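Local coordinates for carboxypeptidase A (Helicoverpa armigera, PDB 1JQG), which is the zymogen of a zinc-dependent peptidase that probably removes residues one at a time from the C-terminal ends of polypeptide chains, at residues V26-V31 with G58-V63; Y130-A135 with S155-R160; M299-D304 with F377-E382; Q337-V342 with G406-E411. All blocks are in the same frame, centred on the assembly; numbering follows the deposited sequence.

Contact 1 of 4, residues V26-V31 with G58-V63; sequences VYQVDV and GRPGKV
Tyr27 and Val63 pair through both of their backbone polar groups: Tyr27 N gives a nearly straight bond to Val63 O (3.0 Å, 175° at the hydrogen), and Val63 N returns one to Tyr27 O at 3.1 Å. Two residues on, Val29 and Gly61 repeat the exchange, with Val29 N to Gly61 O and Gly61 N to Val29 O, both more bent at 142°. Gln28 and Lys62 form the non-hydrogen-bonded pair in between, and their backbones bond outward instead, Gln28 with Lys85 on one side and Lys62 with Ser53 on the other. These are the central strands of the four-stranded antiparallel sheet of the activation domain, an open sandwich whose two helices, 34-46 and 70-80, pack on the face bearing Tyr27, Val29 and Val63. On that face Val29 CG1 meets Val63 CG1 at 4.2 Å, under Phe73; Gly61, without a side chain, leaves these two valines to form the apolar patch. The other face carries Gln28 and Lys62; the extended lysine takes its NZ to salt bridges with Glu87 of the same sheet and Asp393 of the enzyme moiety, so its charge ties pro-segment to enzyme. Toward the loop end, Gln28 CG runs alongside Pro60 CB (3.8 Å). Asp30 places CG beside its backbone N (chi1 -54°), which brings OD1 to 3.3 Å from Pro60 CG. An alanine here has no carboxylate to lay against CB and CG of Pro60, and would probably leave a gap beside the proline ring.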
# COMPACT_ATOMS: atom_id res chain seq x y z
N VAL A 26 -11.68 -5.17 -17.59
CA VAL A 26 -10.56 -4.28 -17.37
C VAL A 26 -10.21 -3.60 -18.68
O VAL A 26 -9.98 -4.29 -19.68
CB VAL A 26 -9.32 -5.03 -16.80
CG1 VAL A 26 -8.08 -4.14 -16.79
CG2 VAL A 26 -9.64 -5.46 -15.37
N TYR A 27 -10.18 -2.28 -18.65
CA TYR A 27 -9.86 -1.50 -19.83
C TYR A 27 -8.52 -0.80 -19.65
O TYR A 27 -8.05 -0.52 -18.53
CB TYR A 27 -10.96 -0.50 -20.13
CG TYR A 27 -12.22 -1.06 -20.75
CD1 TYR A 27 -13.26 -1.49 -19.94
CD2 TYR A 27 -12.39 -1.14 -22.13
CE1 TYR A 27 -14.44 -1.98 -20.50
CE2 TYR A 27 -13.54 -1.65 -22.69
CZ TYR A 27 -14.57 -2.07 -21.86
OH TYR A 27 -15.72 -2.57 -22.39
N GLN A 28 -7.87 -0.49 -20.76
CA GLN A 28 -6.64 0.28 -20.78
C GLN A 28 -6.89 1.59 -21.53
O GLN A 28 -7.17 1.53 -22.73
CB GLN A 28 -5.53 -0.58 -21.37
CG GLN A 28 -4.21 0.14 -21.52
CD GLN A 28 -3.21 -0.65 -22.35
OE1 GLN A 28 -2.82 -0.17 -23.44
NE2 GLN A 28 -2.83 -1.81 -21.83
N VAL A 29 -6.91 2.71 -20.81
CA VAL A 29 -7.16 4.00 -21.44
C VAL A 29 -5.84 4.70 -21.78
O VAL A 29 -5.00 4.80 -20.91
CB VAL A 29 -8.03 4.92 -20.58
CG1 VAL A 29 -9.32 4.13 -20.28
CG2 VAL A 29 -7.42 5.35 -19.26
N ASP A 30 -5.68 5.11 -23.02
CA ASP A 30 -4.50 5.77 -23.53
C ASP A 30 -4.83 7.21 -23.86
O ASP A 30 -5.56 7.41 -24.82
CB ASP A 30 -3.95 5.09 -24.80
CG ASP A 30 -3.70 3.61 -24.60
OD1 ASP A 30 -2.52 3.27 -24.52
OD2 ASP A 30 -4.69 2.84 -24.51
N VAL A 31 -4.32 8.14 -23.07
CA VAL A 31 -4.55 9.56 -23.27
C VAL A 31 -3.36 10.19 -23.99
O VAL A 31 -2.22 9.86 -23.72
CB VAL A 31 -4.85 10.30 -21.94
CG1 VAL A 31 -6.20 9.83 -21.40
CG2 VAL A 31 -3.73 10.08 -20.95
N GLY A 58 2.06 8.74 -22.24
CA GLY A 58 3.25 7.91 -22.16
C GLY A 58 3.13 6.68 -21.27
O GLY A 58 3.96 5.78 -21.25
N ARG A 59 2.07 6.62 -20.46
CA ARG A 59 1.87 5.46 -19.59
C ARG A 59 0.38 5.29 -19.30
O ARG A 59 -0.17 5.85 -18.36
CB ARG A 59 2.65 5.63 -18.27
CG ARG A 59 2.71 4.37 -17.42
CD ARG A 59 3.48 4.57 -16.11
NE ARG A 59 2.75 5.45 -15.20
CZ ARG A 59 3.09 6.71 -14.92
NH1 ARG A 59 4.16 7.26 -15.49
NH2 ARG A 59 2.39 7.45 -14.09
N PRO A 60 -0.32 4.56 -20.16
CA PRO A 60 -1.75 4.30 -20.07
C PRO A 60 -2.22 3.69 -18.76
O PRO A 60 -1.48 2.96 -18.09
CB PRO A 60 -2.07 3.32 -21.21
CG PRO A 60 -0.79 2.82 -21.73
CD PRO A 60 0.24 3.88 -21.37
N GLY A 61 -3.41 4.04 -18.32
CA GLY A 61 -3.91 3.54 -17.05
C GLY A 61 -4.89 2.41 -17.22
O GLY A 61 -5.23 2.03 -18.33
N LYS A 62 -5.22 1.77 -16.10
CA LYS A 62 -6.16 0.66 -16.09
C LYS A 62 -7.37 0.94 -15.19
O LYS A 62 -7.23 1.52 -14.11
CB LYS A 62 -5.42 -0.61 -15.67
CG LYS A 62 -4.46 -1.12 -16.71
CD LYS A 62 -4.09 -2.58 -16.54
CE LYS A 62 -2.97 -2.95 -17.51
NZ LYS A 62 -2.24 -4.21 -17.21
N VAL A 63 -8.55 0.55 -15.69
CA VAL A 63 -9.78 0.77 -14.91
C VAL A 63 -10.71 -0.43 -14.98
O VAL A 63 -10.85 -1.03 -16.05
CB VAL A 63 -10.47 2.08 -15.38
CG1 VAL A 63 -10.65 2.07 -16.88
CG2 VAL A 63 -11.75 2.42 -14.64

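Contact 2 of 4, residues Y130-A135 with S155-R160; sequences YLQELA and SIKYLR
Leu131 reaches from the helix with both methyls onto the strand: CD2 rests against Leu159 CG at 3.8 Å, while CD1 lies 3.8 Å from Lys157 O and also touches Lys157 CG as the two side chains run antiparallel past one another. One turn farther along, Leu134 crosses Leu159 at about a right angle, its CD2 3.9 Å from Leu159 CD1, so Leu159 is held by two leucines of the helix. Lys157 makes the third point of contact. A chi1 of 46° tucks its CG in over the backbone, and bends at chi3 and chi4 fold the chain back, so that CD passes 4.1 Å from Gln132 CG and NZ reaches Ser155 OG at 3.1 Å in the same strand. The ammonium also forms a salt bridge with Asp128, one turn before Gln132 in helix 124-137, and Ser155 OG is in turn bonded to Glu146 of the neighbouring strand. A methionine in place of the lysine would probably leave Asp128 without its ionic mate and Ser155 OG without the hydrogen bond it accepts from the ammonium. Farther out, Ile195 of helix 187-200 packs on Leu134 and Leu159 alike. The contact thus lays helix 124-137 over strand 155-161, next to the edge of the mixed sheet of the zinc carboxypeptidase fold; the axes of the two segments approach to 9.3 Å and diverge by 37°. The leucines give grip without direction, whereas the charged end of the partly exposed Lys157 is likely to fix where along the strand the helix sits.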
# COMPACT_ATOMS: atom_id res chain seq x y z
N TYR A 130 1.09 -14.63 14.88
CA TYR A 130 2.51 -14.63 14.63
C TYR A 130 3.22 -13.54 15.43
O TYR A 130 4.24 -13.84 16.06
CB TYR A 130 2.79 -14.44 13.14
CG TYR A 130 4.25 -14.30 12.75
CD1 TYR A 130 5.18 -15.28 13.09
CD2 TYR A 130 4.69 -13.20 12.03
CE1 TYR A 130 6.50 -15.19 12.70
CE2 TYR A 130 6.02 -13.07 11.67
CZ TYR A 130 6.91 -14.08 11.99
OH TYR A 130 8.20 -13.92 11.57
N LEU A 131 2.71 -12.32 15.36
CA LEU A 131 3.27 -11.21 16.13
C LEU A 131 3.42 -11.51 17.60
O LEU A 131 4.42 -11.10 18.20
CB LEU A 131 2.44 -9.92 15.97
CG LEU A 131 2.27 -9.41 14.53
CD1 LEU A 131 1.52 -8.09 14.51
CD2 LEU A 131 3.62 -9.34 13.81
N GLN A 132 2.40 -12.14 18.18
CA GLN A 132 2.41 -12.51 19.60
C GLN A 132 3.39 -13.61 19.95
O GLN A 132 3.94 -13.66 21.05
CB GLN A 132 1.00 -12.92 20.04
CG GLN A 132 0.01 -11.77 20.01
CD GLN A 132 -1.41 -12.21 20.22
OE1 GLN A 132 -2.27 -12.13 19.33
NE2 GLN A 132 -1.68 -12.73 21.39
N GLU A 133 3.69 -14.49 19.02
CA GLU A 133 4.58 -15.61 19.20
C GLU A 133 6.02 -15.13 19.17
O GLU A 133 6.94 -15.57 19.90
CB GLU A 133 4.37 -16.69 18.14
CG GLU A 133 2.99 -17.36 18.21
CD GLU A 133 2.75 -18.02 19.57
OE1 GLU A 133 3.54 -18.95 19.83
OE2 GLU A 133 1.81 -17.62 20.29
N LEU A 134 6.24 -14.11 18.37
CA LEU A 134 7.55 -13.48 18.24
C LEU A 134 7.96 -12.81 19.53
O LEU A 134 9.11 -12.95 20.00
CB LEU A 134 7.45 -12.48 17.07
CG LEU A 134 8.45 -12.62 15.94
CD1 LEU A 134 8.55 -14.03 15.38
CD2 LEU A 134 8.07 -11.65 14.81
N ALA A 135 6.98 -12.16 20.20
CA ALA A 135 7.28 -11.51 21.47
C ALA A 135 7.58 -12.47 22.62
O ALA A 135 8.19 -12.05 23.61
CB ALA A 135 6.18 -10.55 21.91
N SER A 155 -8.56 -6.18 16.71
CA SER A 155 -7.34 -5.77 17.30
C SER A 155 -6.24 -5.53 16.26
O SER A 155 -5.89 -6.33 15.42
CB SER A 155 -6.79 -6.87 18.23
OG SER A 155 -5.51 -6.51 18.72
N ILE A 156 -5.67 -4.32 16.30
CA ILE A 156 -4.66 -3.94 15.34
C ILE A 156 -3.37 -3.72 16.10
O ILE A 156 -3.24 -2.74 16.80
CB ILE A 156 -4.99 -2.77 14.42
CG1 ILE A 156 -3.72 -2.27 13.73
CG2 ILE A 156 -5.66 -1.62 15.13
CD1 ILE A 156 -3.76 -0.93 13.02
N LYS A 157 -2.43 -4.67 15.98
CA LYS A 157 -1.19 -4.63 16.69
C LYS A 157 -0.01 -4.50 15.76
O LYS A 157 -0.07 -4.64 14.54
CB LYS A 157 -1.03 -5.80 17.66
CG LYS A 157 -1.37 -7.15 17.13
CD LYS A 157 -0.99 -8.25 18.13
CE LYS A 157 -1.90 -8.16 19.36
NZ LYS A 157 -3.31 -8.65 19.13
N TYR A 158 1.10 -3.98 16.31
CA TYR A 158 2.28 -3.69 15.52
C TYR A 158 3.47 -4.09 16.39
O TYR A 158 3.34 -4.24 17.61
CB TYR A 158 2.35 -2.21 15.09
CG TYR A 158 2.44 -1.20 16.23
CD1 TYR A 158 3.65 -0.65 16.63
CD2 TYR A 158 1.29 -0.83 16.91
CE1 TYR A 158 3.71 0.26 17.68
CE2 TYR A 158 1.34 0.09 17.94
CZ TYR A 158 2.55 0.63 18.33
OH TYR A 158 2.54 1.53 19.36
N LEU A 159 4.65 -4.13 15.78
CA LEU A 159 5.86 -4.48 16.49
C LEU A 159 6.73 -3.26 16.78
O LEU A 159 6.91 -2.39 15.96
CB LEU A 159 6.57 -5.57 15.66
CG LEU A 159 6.00 -6.98 15.68
CD1 LEU A 159 6.99 -7.95 15.05
CD2 LEU A 159 5.66 -7.48 17.08
N ARG A 160 7.49 -3.32 17.87
CA ARG A 160 8.53 -2.35 18.19
C ARG A 160 9.84 -3.11 18.35
O ARG A 160 10.02 -3.76 19.37
CB ARG A 160 8.19 -1.62 19.48
CG ARG A 160 7.13 -0.53 19.31
CD ARG A 160 7.14 0.42 20.52
NE ARG A 160 6.72 -0.24 21.73
CZ ARG A 160 6.72 0.23 22.95
NH1 ARG A 160 7.14 1.47 23.17
NH2 ARG A 160 6.31 -0.53 23.96

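Contact 3 of 4, residues M299-D304 with F377-E382; sequences MALYLD and FSYTYE
Leu301 sets its CG opposite the backbone N (chi1 -180°), which swings CD1 across to the neighbouring strand and places it at the edge of the Tyr379 ring, in the ring plane, 3.8 Å from CD1 of that tyrosine. Leu303 takes the other course: with CG beside the backbone N (chi1 -57°) it runs alongside Tyr379, and its CD2 touches Tyr379 CB and, at 3.8 Å, Tyr381 CE1. Helix 325-340 packs on this face through Ile331 and Met335. The backbones form a parallel pair at the centre of the mixed sheet of the carboxypeptidase fold. Tyr302 N bonds to Phe377 O, Tyr379 N to Tyr302 O (3.0 Å), Asp304 N to Tyr379 O (3.0 Å, 173° at the hydrogen), and Tyr381 N to Asp304 O. On the opposite face Tyr302 CD2 approaches Ser378 OG to 3.2 Å, an oblique contact; that oxygen is satisfied by Ser367 O. Asp304 points to this face too. There its OD1 accepts from Gln177, and OD2 pairs with NE2 of the zinc ligand His306, a second-shell bond that would orient the imidazole. Glu382, the predicted proton donor/acceptor, ends the 377-382 segment.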
# COMPACT_ATOMS: atom_id res chain seq x y z
N MET A 299 11.67 10.21 14.77
CA MET A 299 11.36 9.46 13.56
C MET A 299 12.15 9.96 12.35
O MET A 299 11.96 11.12 11.97
CB MET A 299 9.86 9.55 13.19
CG MET A 299 9.46 8.55 12.11
SD MET A 299 7.73 8.43 11.77
CE MET A 299 7.12 7.67 13.31
N ALA A 300 13.02 9.09 11.82
CA ALA A 300 13.85 9.51 10.68
C ALA A 300 13.24 9.14 9.33
O ALA A 300 13.46 9.89 8.37
CB ALA A 300 15.26 8.94 10.76
N LEU A 301 12.51 8.03 9.26
CA LEU A 301 11.99 7.57 7.98
C LEU A 301 10.62 6.89 8.17
O LEU A 301 10.43 6.17 9.19
CB LEU A 301 12.92 6.53 7.32
CG LEU A 301 12.53 5.95 5.98
CD1 LEU A 301 12.38 6.98 4.84
CD2 LEU A 301 13.56 4.90 5.55
N TYR A 302 9.73 7.22 7.25
CA TYR A 302 8.39 6.66 7.26
C TYR A 302 8.05 6.09 5.88
O TYR A 302 8.16 6.81 4.88
CB TYR A 302 7.35 7.73 7.64
CG TYR A 302 5.92 7.28 7.59
CD1 TYR A 302 5.32 6.70 8.70
CD2 TYR A 302 5.14 7.43 6.43
CE1 TYR A 302 4.00 6.29 8.72
CE2 TYR A 302 3.80 7.02 6.42
CZ TYR A 302 3.25 6.46 7.59
OH TYR A 302 1.95 6.05 7.53
N LEU A 303 7.60 4.84 5.85
CA LEU A 303 7.30 4.17 4.61
C LEU A 303 5.88 3.58 4.60
O LEU A 303 5.51 2.74 5.40
CB LEU A 303 8.34 3.08 4.29
CG LEU A 303 9.80 3.51 4.21
CD1 LEU A 303 10.74 2.34 3.99
CD2 LEU A 303 10.02 4.56 3.11
N ASP A 304 5.08 4.02 3.65
CA ASP A 304 3.73 3.50 3.44
C ASP A 304 3.78 2.62 2.19
O ASP A 304 3.83 3.14 1.06
CB ASP A 304 2.75 4.66 3.26
CG ASP A 304 1.30 4.22 3.20
OD1 ASP A 304 0.98 3.06 3.53
OD2 ASP A 304 0.45 5.05 2.81
N PHE A 377 11.99 12.46 6.11
CA PHE A 377 11.99 11.64 4.91
C PHE A 377 10.80 10.69 4.97
O PHE A 377 10.67 9.91 5.93
CB PHE A 377 13.30 10.85 4.80
CG PHE A 377 14.53 11.72 4.84
CD1 PHE A 377 15.23 11.89 6.02
CD2 PHE A 377 14.95 12.41 3.73
CE1 PHE A 377 16.35 12.69 6.09
CE2 PHE A 377 16.07 13.23 3.78
CZ PHE A 377 16.77 13.35 4.95
N SER A 378 9.91 10.76 3.99
CA SER A 378 8.70 9.94 3.99
C SER A 378 8.31 9.60 2.56
O SER A 378 8.14 10.36 1.63
CB SER A 378 7.59 10.66 4.74
OG SER A 378 6.40 9.93 4.84
N TYR A 379 8.17 8.32 2.28
CA TYR A 379 7.80 7.83 0.96
C TYR A 379 6.56 6.94 1.01
O TYR A 379 6.23 6.27 2.01
CB TYR A 379 9.00 7.08 0.33
CG TYR A 379 10.28 7.93 0.29
CD1 TYR A 379 11.16 7.85 1.38
CD2 TYR A 379 10.59 8.78 -0.76
CE1 TYR A 379 12.31 8.60 1.39
CE2 TYR A 379 11.78 9.49 -0.75
CZ TYR A 379 12.63 9.42 0.34
OH TYR A 379 13.78 10.15 0.42
N THR A 380 5.93 6.80 -0.14
CA THR A 380 4.86 5.86 -0.40
C THR A 380 5.35 4.89 -1.48
O THR A 380 5.60 5.33 -2.60
CB THR A 380 3.58 6.57 -0.79
OG1 THR A 380 2.79 5.58 -1.52
CG2 THR A 380 3.76 7.75 -1.73
N TYR A 381 5.61 3.64 -1.11
CA TYR A 381 6.10 2.63 -2.02
C TYR A 381 4.97 2.06 -2.85
O TYR A 381 3.86 1.86 -2.41
CB TYR A 381 6.78 1.47 -1.29
CG TYR A 381 8.27 1.58 -1.10
CD1 TYR A 381 8.85 2.62 -0.42
CD2 TYR A 381 9.11 0.62 -1.60
CE1 TYR A 381 10.22 2.72 -0.25
CE2 TYR A 381 10.48 0.67 -1.44
CZ TYR A 381 11.04 1.73 -0.76
OH TYR A 381 12.40 1.81 -0.55
N GLU A 382 5.27 1.82 -4.12
CA GLU A 382 4.35 1.17 -5.04
C GLU A 382 5.08 -0.05 -5.57
O GLU A 382 5.85 0.15 -6.49
CB GLU A 382 3.93 2.11 -6.17
CG GLU A 382 3.14 3.34 -5.72
CD GLU A 382 1.72 2.98 -5.29
OE1 GLU A 382 1.23 1.95 -5.79
OE2 GLU A 382 1.09 3.70 -4.48

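Contact 4 of 4, residues Q337-V342 with G406-E411; sequences QAIDRV and GFETWE
Ile339, in the last turn of helix 325-340, and Val342, in the loop that follows, pack against helix 402-421 in a contact on one face of the central sheet of the α/β carboxypeptidase fold; Ile339 and Thr409 both rest on Tyr381 of strand 377-383. The closest meeting is that of Ile339 CG2 with Glu408 CG, 3.4 Å apart, the two side chains crossing at about a right angle. The other branch of Ile339, CG1, lies 3.6 Å from Glu408 O. The chain of Glu408 is extended, with CG anti to the backbone N (chi1 -167°), and its CG and OE1 both lie against the isoleucine methyl CG2, while OE2 is bonded to Gln404 NE2. The same amide nitrogen also holds Val342 O, and so joins the residues after the first helix to the second. Val342 lays CG2 against residues one turn apart, 3.7 Å from Glu411 CG and 4.1 Å from Glu408 CA, while its CB approaches Phe407 CE2 obliquely. Ala338 is small enough to let the chains come near, its CB 3.6 Å from Glu411 O. At the more exposed side Glu411 bends at chi2; its CB and CG stay against the first segment while the carboxylate turns off, and a water bridges the interval, donating to Ala338 O at 2.7 Å and to Glu411 OE1 at 3.2 Å.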
# COMPACT_ATOMS: atom_id res chain seq x y z
N GLN A 337 17.64 2.17 -7.21
CA GLN A 337 18.79 1.49 -7.80
C GLN A 337 19.17 0.20 -7.08
O GLN A 337 19.65 -0.72 -7.74
CB GLN A 337 19.99 2.48 -7.77
CG GLN A 337 19.81 3.57 -8.82
CD GLN A 337 21.03 4.46 -8.92
OE1 GLN A 337 21.51 4.93 -7.89
NE2 GLN A 337 21.48 4.62 -10.15
N ALA A 338 18.97 0.16 -5.76
CA ALA A 338 19.25 -1.04 -4.97
C ALA A 338 18.24 -2.16 -5.27
O ALA A 338 18.65 -3.31 -5.32
CB ALA A 338 19.29 -0.81 -3.47
N ILE A 339 17.00 -1.78 -5.61
CA ILE A 339 15.96 -2.74 -5.93
C ILE A 339 16.11 -3.24 -7.36
O ILE A 339 16.01 -4.44 -7.64
CB ILE A 339 14.55 -2.12 -5.79
CG1 ILE A 339 14.28 -1.65 -4.37
CG2 ILE A 339 13.49 -3.06 -6.35
CD1 ILE A 339 12.85 -1.23 -4.09
N ASP A 340 16.43 -2.34 -8.27
CA ASP A 340 16.63 -2.66 -9.68
C ASP A 340 17.83 -3.57 -9.93
O ASP A 340 17.81 -4.38 -10.86
CB ASP A 340 16.85 -1.42 -10.53
CG ASP A 340 15.65 -0.49 -10.54
OD1 ASP A 340 16.01 0.65 -10.90
OD2 ASP A 340 14.50 -0.89 -10.25
N ARG A 341 18.78 -3.53 -8.99
CA ARG A 341 19.95 -4.39 -9.10
C ARG A 341 19.63 -5.85 -8.81
O ARG A 341 20.45 -6.69 -9.19
CB ARG A 341 21.07 -3.79 -8.23
CG ARG A 341 22.32 -4.61 -8.08
CD ARG A 341 23.47 -3.75 -7.57
NE ARG A 341 24.70 -4.55 -7.39
CZ ARG A 341 25.91 -3.96 -7.32
NH1 ARG A 341 26.00 -2.63 -7.44
NH2 ARG A 341 27.00 -4.73 -7.15
N VAL A 342 18.52 -6.12 -8.12
CA VAL A 342 18.17 -7.48 -7.78
C VAL A 342 16.81 -7.92 -8.34
O VAL A 342 16.22 -8.91 -7.83
CB VAL A 342 18.20 -7.73 -6.24
CG1 VAL A 342 19.60 -7.58 -5.67
CG2 VAL A 342 17.16 -6.84 -5.60
N GLY A 406 9.34 -9.64 -1.16
CA GLY A 406 9.93 -9.29 0.11
C GLY A 406 11.42 -8.95 0.03
O GLY A 406 11.85 -7.95 0.57
N PHE A 407 12.15 -9.84 -0.61
CA PHE A 407 13.62 -9.72 -0.68
C PHE A 407 14.03 -8.48 -1.46
O PHE A 407 14.88 -7.68 -1.06
CB PHE A 407 14.23 -10.98 -1.32
CG PHE A 407 15.66 -10.87 -1.73
CD1 PHE A 407 16.64 -11.10 -0.77
CD2 PHE A 407 16.04 -10.55 -3.02
CE1 PHE A 407 17.98 -10.98 -1.10
CE2 PHE A 407 17.39 -10.46 -3.36
CZ PHE A 407 18.37 -10.67 -2.39
N GLU A 408 13.40 -8.33 -2.63
CA GLU A 408 13.62 -7.15 -3.49
C GLU A 408 13.43 -5.81 -2.79
O GLU A 408 14.28 -4.93 -2.79
CB GLU A 408 12.56 -7.22 -4.60
CG GLU A 408 12.77 -6.30 -5.77
CD GLU A 408 11.69 -6.53 -6.83
OE1 GLU A 408 10.99 -5.55 -7.10
OE2 GLU A 408 11.69 -7.68 -7.29
N THR A 409 12.31 -5.63 -2.07
CA THR A 409 11.97 -4.42 -1.36
C THR A 409 12.90 -4.16 -0.19
O THR A 409 13.25 -3.02 0.11
CB THR A 409 10.51 -4.45 -0.85
OG1 THR A 409 9.65 -4.87 -1.92
CG2 THR A 409 10.03 -3.09 -0.37
N TRP A 410 13.38 -5.24 0.44
CA TRP A 410 14.19 -5.10 1.65
C TRP A 410 15.54 -4.46 1.28
O TRP A 410 16.18 -3.76 2.07
CB TRP A 410 14.36 -6.43 2.36
CG TRP A 410 15.24 -6.39 3.58
CD1 TRP A 410 16.40 -7.10 3.81
CD2 TRP A 410 15.00 -5.61 4.75
NE1 TRP A 410 16.88 -6.78 5.07
CE2 TRP A 410 16.03 -5.88 5.67
CE3 TRP A 410 14.02 -4.71 5.13
CZ2 TRP A 410 16.12 -5.28 6.92
CZ3 TRP A 410 14.06 -4.09 6.37
CH2 TRP A 410 15.11 -4.40 7.23
N GLU A 411 16.00 -4.73 0.07
CA GLU A 411 17.18 -4.10 -0.49
C GLU A 411 17.04 -2.58 -0.49
O GLU A 411 18.03 -1.86 -0.28
CB GLU A 411 17.50 -4.62 -1.90
CG GLU A 411 17.74 -6.10 -2.00
CD GLU A 411 18.90 -6.50 -1.07
OE1 GLU A 411 19.96 -5.90 -1.38
OE2 GLU A 411 18.79 -7.33 -0.12
O HOH W 1 20.84 -4.42 -4.10

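Contacts 2, 3 and 4 belong to the enzyme moiety, contact 1 to the activation domain. Contacts 3 and 4 touch directly: Tyr381 CE2 lies 3.9 Å from Thr409 CG2 and 4.0 Å from Ile339 CD1, so the helix pair of contact 4 rests on the strand pair of contact 3. Contact 2 joins the same sheet nearer its edge, its centre about 21 Å from that of contact 3. Contact 3 lies nearest the catalytic centre, with the Thr380 side chain about 7 Å from the zinc ion and Glu382 in its second strand. Contact 1 faces it from the pro-segment: the side chain of Lys62 is about 14 Å from the metal.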